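KLLA0E02245p (Kluyveromyces lactis, PDB 4GPS) removes the NAD cap and the methylguanosine cap from the 5' end of RNAs and degrades RNA from that end as a 5'-3' exoribonuclease, using divalent metal cations. Local coordinates at residues L60-K65 with F381-Q386; I159-Y164 with N209-V214; F300-T305 with S356-K361. One frame throughout, in Å; residues are numbered along the deposited sequence.

Contact 1. Residues L60-K65 with F381-Q386; sequences LVLSCK and FQVLKQ
Val383, on helix 370-393, meets Leu62 of strand 60-63 and Cys64 just past its end through a single methyl group, CG1, and the whole contact is apolar. CD1 of Leu62 stands 4.0 Å from CG1 of Val383, the two side chains reaching toward each other tip to tip. Cys64 brings its sulfur to the same methyl, with SG 4.1 Å from Val383 CG1. Both distances are ordinary van der Waals separations, and the surface buried between the segments is small, 92 Å² in all.

Torsions explain why this one branch is used. In Val383, CG1 is anti to the backbone N (chi1 170°) and points from the helix at the other segment. On that side the CB atoms of Leu62 and Cys64 both point toward the helix, and the nearest pair of CA atoms, those of Cys64 and Val383, is 8.5 Å apart.

Backbone hydrogen bonding sets each element separately. Within the helix, Lys385 N donates to Phe381 O at 2.9 Å. The strand pairs antiparallel with strand 409-414, where Leu60 bonds with Ile412 and Leu62 with Leu410; Cys64 continues the ladder to Leu408.

Polar groups lie on another face of the helix: Lys385 forms a salt bridge with Glu272, and Gln382 NE2 is hydrogen-bonded to the same carboxylate. Leu410 also touches both Cys64 and Val383, placing the valine against two neighbouring strands. Such packing is characteristic of a helix laid across the face of an antiparallel strand pair, here joining the N-terminal strand to the C-terminal part of the RAI1-like PD-(D/E)XK nuclease fold, away from the annotated metal and substrate sites.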
loop_
_atom_site.group_PDB
_atom_site.type_symbol
_atom_site.label_atom_id
_atom_site.label_comp_id
_atom_site.label_asym_id
_atom_site.label_seq_id
_atom_site.Cartn_x
_atom_site.Cartn_y
_atom_site.Cartn_z
ATOM N N LEU A 60 -23.966 -1.632 14.018
ATOM C CA LEU A 60 -24.372 -0.783 12.914
ATOM C C LEU A 60 -24.244 -1.466 11.565
ATOM O O LEU A 60 -23.200 -2.047 11.256
ATOM C CB LEU A 60 -23.523 0.482 12.871
ATOM C CG LEU A 60 -23.588 1.083 11.465
ATOM C CD1 LEU A 60 -24.882 1.883 11.336
ATOM C CD2 LEU A 60 -22.379 1.952 11.185
ATOM N N VAL A 61 -25.312 -1.424 10.768
ATOM C CA VAL A 61 -25.238 -1.958 9.414
ATOM C C VAL A 61 -25.571 -0.744 8.549
ATOM O O VAL A 61 -26.547 -0.045 8.802
ATOM C CB VAL A 61 -26.181 -3.142 9.171
ATOM C CG1 VAL A 61 -26.090 -3.578 7.714
ATOM C CG2 VAL A 61 -25.732 -4.331 10.019
ATOM N N LEU A 62 -24.719 -0.473 7.563
ATOM C CA LEU A 62 -24.865 0.700 6.724
ATOM C C LEU A 62 -24.401 0.432 5.307
ATOM O O LEU A 62 -23.262 0.012 5.085
ATOM C CB LEU A 62 -24.023 1.822 7.313
ATOM C CG LEU A 62 -24.547 3.253 7.297
ATOM C CD1 LEU A 62 -23.489 4.145 7.922
ATOM C CD2 LEU A 62 -24.853 3.703 5.896
ATOM N N SER A 63 -25.285 0.656 4.344
ATOM C CA SER A 63 -24.918 0.469 2.954
ATOM C C SER A 63 -24.066 1.683 2.541
ATOM O O SER A 63 -24.363 2.824 2.917
ATOM C CB SER A 63 -26.169 0.404 2.092
ATOM O OG SER A 63 -25.856 0.759 0.757
ATOM N N CYS A 64 -23.004 1.432 1.785
ATOM C CA CYS A 64 -22.127 2.495 1.327
ATOM C C CYS A 64 -21.992 2.394 -0.167
ATOM O O CYS A 64 -21.124 3.062 -0.743
ATOM C CB CYS A 64 -20.731 2.361 1.949
ATOM S SG CYS A 64 -20.675 2.623 3.726
ATOM N N LYS A 65 -22.839 1.567 -0.794
ATOM C CA LYS A 65 -22.793 1.361 -2.247
ATOM C C LYS A 65 -23.128 2.587 -3.087
ATOM O O LYS A 65 -22.750 2.668 -4.260
ATOM C CB LYS A 65 -23.717 0.222 -2.692
ATOM C CG LYS A 65 -23.416 -0.247 -4.137
ATOM C CD LYS A 65 -24.373 -1.350 -4.639
ATOM C CE LYS A 65 -24.411 -2.581 -3.706
ATOM N NZ LYS A 65 -25.345 -3.675 -4.123
ATOM N N PHE A 381 -13.802 6.486 4.737
ATOM C CA PHE A 381 -13.077 6.921 5.913
ATOM C C PHE A 381 -13.882 7.898 6.761
ATOM O O PHE A 381 -13.816 7.842 7.978
ATOM C CB PHE A 381 -11.683 7.433 5.560
ATOM C CG PHE A 381 -10.659 6.345 5.543
ATOM C CD1 PHE A 381 -10.077 5.913 6.722
ATOM C CD2 PHE A 381 -10.312 5.710 4.349
ATOM C CE1 PHE A 381 -9.151 4.863 6.715
ATOM C CE2 PHE A 381 -9.408 4.677 4.331
ATOM C CZ PHE A 381 -8.818 4.243 5.514
ATOM N N GLN A 382 -14.690 8.737 6.123
ATOM C CA GLN A 382 -15.517 9.682 6.853
ATOM C C GLN A 382 -16.628 8.874 7.517
ATOM O O GLN A 382 -16.965 9.082 8.681
ATOM C CB GLN A 382 -16.108 10.727 5.898
ATOM C CG GLN A 382 -16.903 11.847 6.580
ATOM C CD GLN A 382 -16.065 12.640 7.580
ATOM O OE1 GLN A 382 -14.853 12.744 7.433
ATOM N NE2 GLN A 382 -16.717 13.204 8.597
ATOM N N VAL A 383 -17.189 7.922 6.787
ATOM C CA VAL A 383 -18.235 7.093 7.362
ATOM C C VAL A 383 -17.669 6.312 8.578
ATOM O O VAL A 383 -18.269 6.321 9.667
ATOM C CB VAL A 383 -18.818 6.155 6.270
ATOM C CG1 VAL A 383 -19.723 5.107 6.888
ATOM C CG2 VAL A 383 -19.584 6.994 5.232
ATOM N N LEU A 384 -16.509 5.674 8.407
ATOM C CA LEU A 384 -15.873 4.917 9.493
ATOM C C LEU A 384 -15.539 5.776 10.726
ATOM O O LEU A 384 -15.739 5.345 11.866
ATOM C CB LEU A 384 -14.586 4.243 9.008
ATOM C CG LEU A 384 -14.750 3.059 8.068
ATOM C CD1 LEU A 384 -13.440 2.730 7.402
ATOM C CD2 LEU A 384 -15.277 1.861 8.847
ATOM N N LYS A 385 -15.040 6.988 10.498
ATOM C CA LYS A 385 -14.682 7.856 11.609
ATOM C C LYS A 385 -15.892 8.275 12.431
ATOM O O LYS A 385 -15.911 8.107 13.649
ATOM C CB LYS A 385 -13.955 9.088 11.101
ATOM C CG LYS A 385 -13.346 9.884 12.225
ATOM C CD LYS A 385 -14.223 11.020 12.654
ATOM C CE LYS A 385 -14.124 12.163 11.676
ATOM N NZ LYS A 385 -14.768 13.370 12.257
ATOM N N GLN A 386 -16.902 8.820 11.758
ATOM C CA GLN A 386 -18.126 9.265 12.420
ATOM C C GLN A 386 -18.802 8.137 13.200
ATOM O O GLN A 386 -19.200 8.314 14.357
ATOM C CB GLN A 386 -19.116 9.847 11.389
ATOM C CG GLN A 386 -18.774 11.279 10.944
ATOM C CD GLN A 386 -18.662 12.249 12.127
ATOM O OE1 GLN A 386 -19.676 12.696 12.674
ATOM N NE2 GLN A 386 -17.423 12.557 12.541
#

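Contact 2. Residues I159-Y164 with N209-V214; sequences ILKEAY and NILISV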
loop_
_atom_site.group_PDB
_atom_site.type_symbol
_atom_site.label_atom_id
_atom_site.label_comp_id
_atom_site.label_asym_id
_atom_site.label_seq_id
_atom_site.Cartn_x
_atom_site.Cartn_y
_atom_site.Cartn_z
ATOM N N ILE A 159 5.793 -2.533 15.953
ATOM C CA ILE A 159 6.530 -1.380 15.467
ATOM C C ILE A 159 5.621 -0.148 15.245
ATOM O O ILE A 159 6.026 0.969 15.512
ATOM C CB ILE A 159 7.267 -1.736 14.167
ATOM C CG1 ILE A 159 8.376 -2.741 14.486
ATOM C CG2 ILE A 159 7.835 -0.467 13.523
ATOM C CD1 ILE A 159 9.027 -3.337 13.259
ATOM N N LEU A 160 4.405 -0.373 14.753
ATOM C CA LEU A 160 3.435 0.687 14.515
ATOM C C LEU A 160 3.171 1.383 15.832
ATOM O O LEU A 160 3.112 2.608 15.883
ATOM C CB LEU A 160 2.105 0.109 14.008
ATOM C CG LEU A 160 1.088 1.143 13.518
ATOM C CD1 LEU A 160 1.696 1.895 12.351
ATOM C CD2 LEU A 160 -0.209 0.476 13.090
ATOM N N LYS A 161 3.016 0.599 16.899
ATOM C CA LYS A 161 2.754 1.184 18.195
ATOM C C LYS A 161 3.946 1.959 18.763
ATOM O O LYS A 161 3.763 2.886 19.542
ATOM C CB LYS A 161 2.262 0.122 19.176
ATOM C CG LYS A 161 0.907 -0.465 18.823
ATOM C CD LYS A 161 0.573 -1.567 19.801
ATOM C CE LYS A 161 -0.832 -2.115 19.602
ATOM N NZ LYS A 161 -1.140 -3.273 20.543
ATOM N N GLU A 162 5.168 1.592 18.401
ATOM C CA GLU A 162 6.316 2.368 18.877
ATOM C C GLU A 162 6.352 3.661 18.038
ATOM O O GLU A 162 6.642 4.737 18.543
ATOM C CB GLU A 162 7.616 1.610 18.662
ATOM C CG GLU A 162 7.710 0.299 19.405
ATOM C CD GLU A 162 7.899 0.481 20.894
ATOM O OE1 GLU A 162 8.693 1.372 21.300
ATOM O OE2 GLU A 162 7.258 -0.282 21.647
ATOM N N ALA A 163 6.066 3.540 16.745
ATOM C CA ALA A 163 6.044 4.692 15.879
ATOM C C ALA A 163 4.962 5.676 16.359
ATOM O O ALA A 163 5.175 6.875 16.329
ATOM C CB ALA A 163 5.781 4.262 14.434
ATOM N N TYR A 164 3.818 5.170 16.824
ATOM C CA TYR A 164 2.744 6.035 17.305
ATOM C C TYR A 164 3.192 6.763 18.559
ATOM O O TYR A 164 2.971 7.956 18.713
ATOM C CB TYR A 164 1.501 5.236 17.661
ATOM C CG TYR A 164 0.330 6.102 18.083
ATOM C CD1 TYR A 164 -0.456 6.753 17.123
ATOM C CD2 TYR A 164 0.014 6.285 19.430
ATOM C CE1 TYR A 164 -1.506 7.549 17.490
ATOM C CE2 TYR A 164 -1.050 7.097 19.811
ATOM C CZ TYR A 164 -1.805 7.726 18.827
ATOM O OH TYR A 164 -2.850 8.520 19.170
ATOM N N ASN A 209 -7.997 8.621 18.748
ATOM C CA ASN A 209 -7.433 8.307 17.448
ATOM C C ASN A 209 -7.794 6.820 17.257
ATOM O O ASN A 209 -8.105 6.136 18.222
ATOM C CB ASN A 209 -5.926 8.572 17.451
ATOM C CG ASN A 209 -5.626 10.040 17.344
ATOM O OD1 ASN A 209 -4.673 10.567 17.949
ATOM N ND2 ASN A 209 -6.453 10.727 16.564
ATOM N N ILE A 210 -7.780 6.337 16.026
ATOM C CA ILE A 210 -8.166 4.961 15.733
ATOM C C ILE A 210 -7.044 4.072 15.190
ATOM O O ILE A 210 -6.371 4.402 14.209
ATOM C CB ILE A 210 -9.340 4.958 14.727
ATOM C CG1 ILE A 210 -10.529 5.720 15.322
ATOM C CG2 ILE A 210 -9.744 3.531 14.391
ATOM C CD1 ILE A 210 -11.603 6.103 14.338
ATOM N N LEU A 211 -6.870 2.919 15.826
ATOM C CA LEU A 211 -5.853 1.972 15.413
ATOM C C LEU A 211 -6.492 0.870 14.599
ATOM O O LEU A 211 -7.426 0.236 15.059
ATOM C CB LEU A 211 -5.185 1.354 16.642
ATOM C CG LEU A 211 -4.149 0.266 16.360
ATOM C CD1 LEU A 211 -3.021 0.831 15.527
ATOM C CD2 LEU A 211 -3.604 -0.264 17.682
ATOM N N ILE A 212 -5.994 0.645 13.391
ATOM C CA ILE A 212 -6.512 -0.421 12.530
ATOM C C ILE A 212 -5.593 -1.635 12.655
ATOM O O ILE A 212 -4.369 -1.475 12.724
ATOM C CB ILE A 212 -6.521 0.005 11.042
ATOM C CG1 ILE A 212 -7.373 1.257 10.864
ATOM C CG2 ILE A 212 -7.048 -1.134 10.172
ATOM C CD1 ILE A 212 -7.545 1.691 9.430
ATOM N N SER A 213 -6.178 -2.831 12.692
ATOM C CA SER A 213 -5.416 -4.089 12.761
ATOM C C SER A 213 -6.279 -5.260 12.247
ATOM O O SER A 213 -7.385 -5.039 11.784
ATOM C CB SER A 213 -4.932 -4.362 14.190
ATOM O OG SER A 213 -6.016 -4.465 15.100
ATOM N N VAL A 214 -5.782 -6.489 12.299
ATOM C CA VAL A 214 -6.561 -7.630 11.820
ATOM C C VAL A 214 -6.642 -8.773 12.799
ATOM O O VAL A 214 -5.997 -8.740 13.840
ATOM C CB VAL A 214 -5.958 -8.262 10.557
ATOM C CG1 VAL A 214 -6.687 -7.785 9.325
ATOM C CG2 VAL A 214 -4.466 -7.973 10.503
#
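Leu211 divides its two methyls between neighbouring residues of helix 156-167. Its CD1 lies 3.7 Å from CD2 of Leu160, and its CD2 is 3.8 Å from CE of Lys161. Both leucines have CG anti to the backbone N (chi1 176° in Leu211), and the two side chains run past each other in opposite directions. Lys161 starts differently, with CG beside its backbone N; from there the extended chain carries CE, the carbon next to NZ, to the leucine, which it crosses at about a right angle.

Tyr164, its CG likewise anti to the backbone N (chi1 -176°), sends its ring toward the start of the strand, where the OH comes 3.5 Å from CB of Asn209. The ring and the asparagine amide are steeply inclined, their planes 79° apart. The hydroxyl is hydrogen-bonded to Asp207 OD2, and OD1 of that carboxylate accepts from Asn209 N; Asp207 thus ties the ring's end to the backbone at the strand's entry.

Strand 210-213 pairs in parallel with 176-181 and antiparallel with 198-204. With side chains of helix 156-167 meeting Leu211 on this paired strand and Asn209 just before it, the contact is helix-on-sheet packing within the RAI1-like nuclease fold.

Contact 3. Residues F300-T305 with S356-K361; sequences FKLGNT and SSIVGK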
loop_
_atom_site.group_PDB
_atom_site.type_symbol
_atom_site.label_atom_id
_atom_site.label_comp_id
_atom_site.label_asym_id
_atom_site.label_seq_id
_atom_site.Cartn_x
_atom_site.Cartn_y
_atom_site.Cartn_z
ATOM N N PHE A 300 1.797 -7.306 -18.708
ATOM C CA PHE A 300 0.415 -6.916 -18.443
ATOM C C PHE A 300 -0.589 -7.104 -19.536
ATOM O O PHE A 300 -0.327 -6.786 -20.690
ATOM C CB PHE A 300 0.357 -5.453 -18.007
ATOM C CG PHE A 300 0.966 -5.206 -16.667
ATOM C CD1 PHE A 300 1.999 -4.266 -16.514
ATOM C CD2 PHE A 300 0.543 -5.933 -15.558
ATOM C CE1 PHE A 300 2.603 -4.062 -15.275
ATOM C CE2 PHE A 300 1.146 -5.733 -14.305
ATOM C CZ PHE A 300 2.178 -4.796 -14.171
ATOM N N LYS A 301 -1.751 -7.617 -19.154
ATOM C CA LYS A 301 -2.855 -7.806 -20.089
ATOM C C LYS A 301 -3.972 -6.895 -19.584
ATOM O O LYS A 301 -4.756 -7.301 -18.721
ATOM C CB LYS A 301 -3.302 -9.286 -20.101
ATOM C CG LYS A 301 -2.327 -10.202 -20.862
ATOM C CD LYS A 301 -2.243 -11.624 -20.321
ATOM C CE LYS A 301 -3.210 -12.577 -20.985
ATOM N NZ LYS A 301 -3.227 -13.871 -20.245
ATOM N N LEU A 302 -4.031 -5.643 -20.055
ATOM C CA LEU A 302 -5.109 -4.776 -19.587
ATOM C C LEU A 302 -6.301 -5.588 -20.080
ATOM O O LEU A 302 -6.161 -6.413 -20.998
ATOM C CB LEU A 302 -5.017 -3.398 -20.238
ATOM C CG LEU A 302 -3.695 -2.659 -19.980
ATOM C CD1 LEU A 302 -3.648 -1.415 -20.848
ATOM C CD2 LEU A 302 -3.565 -2.287 -18.510
ATOM N N GLY A 303 -7.479 -5.419 -19.526
ATOM C CA GLY A 303 -8.510 -6.322 -20.022
ATOM C C GLY A 303 -8.610 -7.498 -19.063
ATOM O O GLY A 303 -9.708 -7.955 -18.771
ATOM N N ASN A 304 -7.479 -7.978 -18.551
ATOM C CA ASN A 304 -7.506 -9.056 -17.566
ATOM C C ASN A 304 -7.775 -8.451 -16.200
ATOM O O ASN A 304 -7.043 -7.596 -15.736
ATOM C CB ASN A 304 -6.182 -9.798 -17.535
ATOM C CG ASN A 304 -6.164 -10.855 -16.508
ATOM O OD1 ASN A 304 -6.010 -10.583 -15.293
ATOM N ND2 ASN A 304 -6.360 -12.099 -16.960
ATOM N N THR A 305 -8.847 -8.881 -15.566
ATOM C CA THR A 305 -9.241 -8.371 -14.265
ATOM C C THR A 305 -8.156 -8.445 -13.191
ATOM O O THR A 305 -7.972 -7.510 -12.398
ATOM C CB THR A 305 -10.471 -9.132 -13.791
ATOM O OG1 THR A 305 -11.579 -8.750 -14.603
ATOM C CG2 THR A 305 -10.788 -8.838 -12.352
ATOM N N SER A 356 -8.267 7.961 -21.991
ATOM C CA SER A 356 -9.540 8.052 -22.699
ATOM C C SER A 356 -9.718 6.788 -23.551
ATOM O O SER A 356 -10.789 6.521 -24.095
ATOM C CB SER A 356 -9.584 9.341 -23.560
ATOM O OG SER A 356 -8.293 9.780 -23.964
ATOM N N SER A 357 -8.657 5.996 -23.623
ATOM C CA SER A 357 -8.656 4.750 -24.378
ATOM C C SER A 357 -8.919 3.482 -23.539
ATOM O O SER A 357 -9.646 2.589 -23.969
ATOM C CB SER A 357 -7.326 4.615 -25.108
ATOM O OG SER A 357 -6.988 3.254 -25.281
ATOM N N ILE A 358 -8.326 3.384 -22.351
ATOM C CA ILE A 358 -8.554 2.197 -21.537
ATOM C C ILE A 358 -9.940 2.284 -20.933
ATOM O O ILE A 358 -10.545 1.278 -20.589
ATOM C CB ILE A 358 -7.508 2.059 -20.392
ATOM C CG1 ILE A 358 -7.651 0.702 -19.705
ATOM C CG2 ILE A 358 -7.705 3.146 -19.345
ATOM C CD1 ILE A 358 -6.466 0.340 -18.863
ATOM N N VAL A 359 -10.441 3.506 -20.810
ATOM C CA VAL A 359 -11.750 3.723 -20.216
ATOM C C VAL A 359 -12.871 3.325 -21.185
ATOM O O VAL A 359 -14.036 3.204 -20.806
ATOM C CB VAL A 359 -11.865 5.193 -19.774
ATOM C CG1 VAL A 359 -12.892 5.932 -20.614
ATOM C CG2 VAL A 359 -12.165 5.255 -18.299
ATOM N N GLY A 360 -12.494 3.108 -22.439
ATOM C CA GLY A 360 -13.454 2.707 -23.442
ATOM C C GLY A 360 -13.928 1.265 -23.321
ATOM O O GLY A 360 -14.974 0.913 -23.865
ATOM N N LYS A 361 -13.194 0.405 -22.624
ATOM C CA LYS A 361 -13.667 -0.966 -22.521
ATOM C C LYS A 361 -14.658 -1.162 -21.378
ATOM O O LYS A 361 -14.565 -0.521 -20.331
ATOM C CB LYS A 361 -12.501 -1.956 -22.415
ATOM C CG LYS A 361 -11.715 -1.928 -21.142
ATOM C CD LYS A 361 -10.413 -2.683 -21.338
ATOM C CE LYS A 361 -9.563 -2.015 -22.395
ATOM N NZ LYS A 361 -8.305 -2.760 -22.640
#
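Leu302 and Ile358 join two surface loops of the RAI1-like PD-(D/E)XK nuclease fold, one leading into helix 305-319 and the other lying between helices 346-353 and 370-393. Leu302 can be followed outward from its backbone. Its CB is 4.1 Å from NZ of Lys361, a contact of a methylene with the end of a charged chain. CG is beside the backbone N (chi1 -59°), which carries the branch past the lysine toward Ile358. The fork then straddles one methyl: Leu302 CD1 and Leu302 CD2 each lie 3.9 Å from Ile358 CD1. The two side chains cross at about a right angle, so the isoleucine presents its end to the leucine's fork.

Ile358 reaches this place through an extended chain. Both residues also lie against helix 305-319: Arg308 touches Leu302 and Ile358, and Leu311 packs on Leu302.

Beyond the leucine the first loop makes a beta turn with Leu302 and Gly303 at its corners, the glycine having a positive phi. A 2.8 Å backbone bond from Asn304 N to Lys301 O closes this turn. Asn304 then serves as N-cap of the following helix, its OD1 accepting from His307 N. From the other segment, the bend at chi3 of Lys361 (62°) brings its NZ to 4.2 Å from Gly303 N.

All three contacts belong to the single chain, but none touches another. Along the sequence contact 1 spans the other two, pairing 60-65 with 381-386, while contact 2 closes before contact 3 opens. Contacts 1 and 2 are neighbours, their centres about 21 Å apart and nearest atoms about 4 Å, and both reach the same system of strands: 60-63 pairs with 409-414, which connects through 399-404 and 198-204 to 210-213. Contact 3 stands about 30 Å from contact 1 and about 37 Å from contact 2 between centres, on the opposite side of the chain's centre from contact 2. Helix packing on strands recurs in contacts 1 and 2, whereas contact 3 joins two loops; together they tie sequence-distant parts of one nuclease fold.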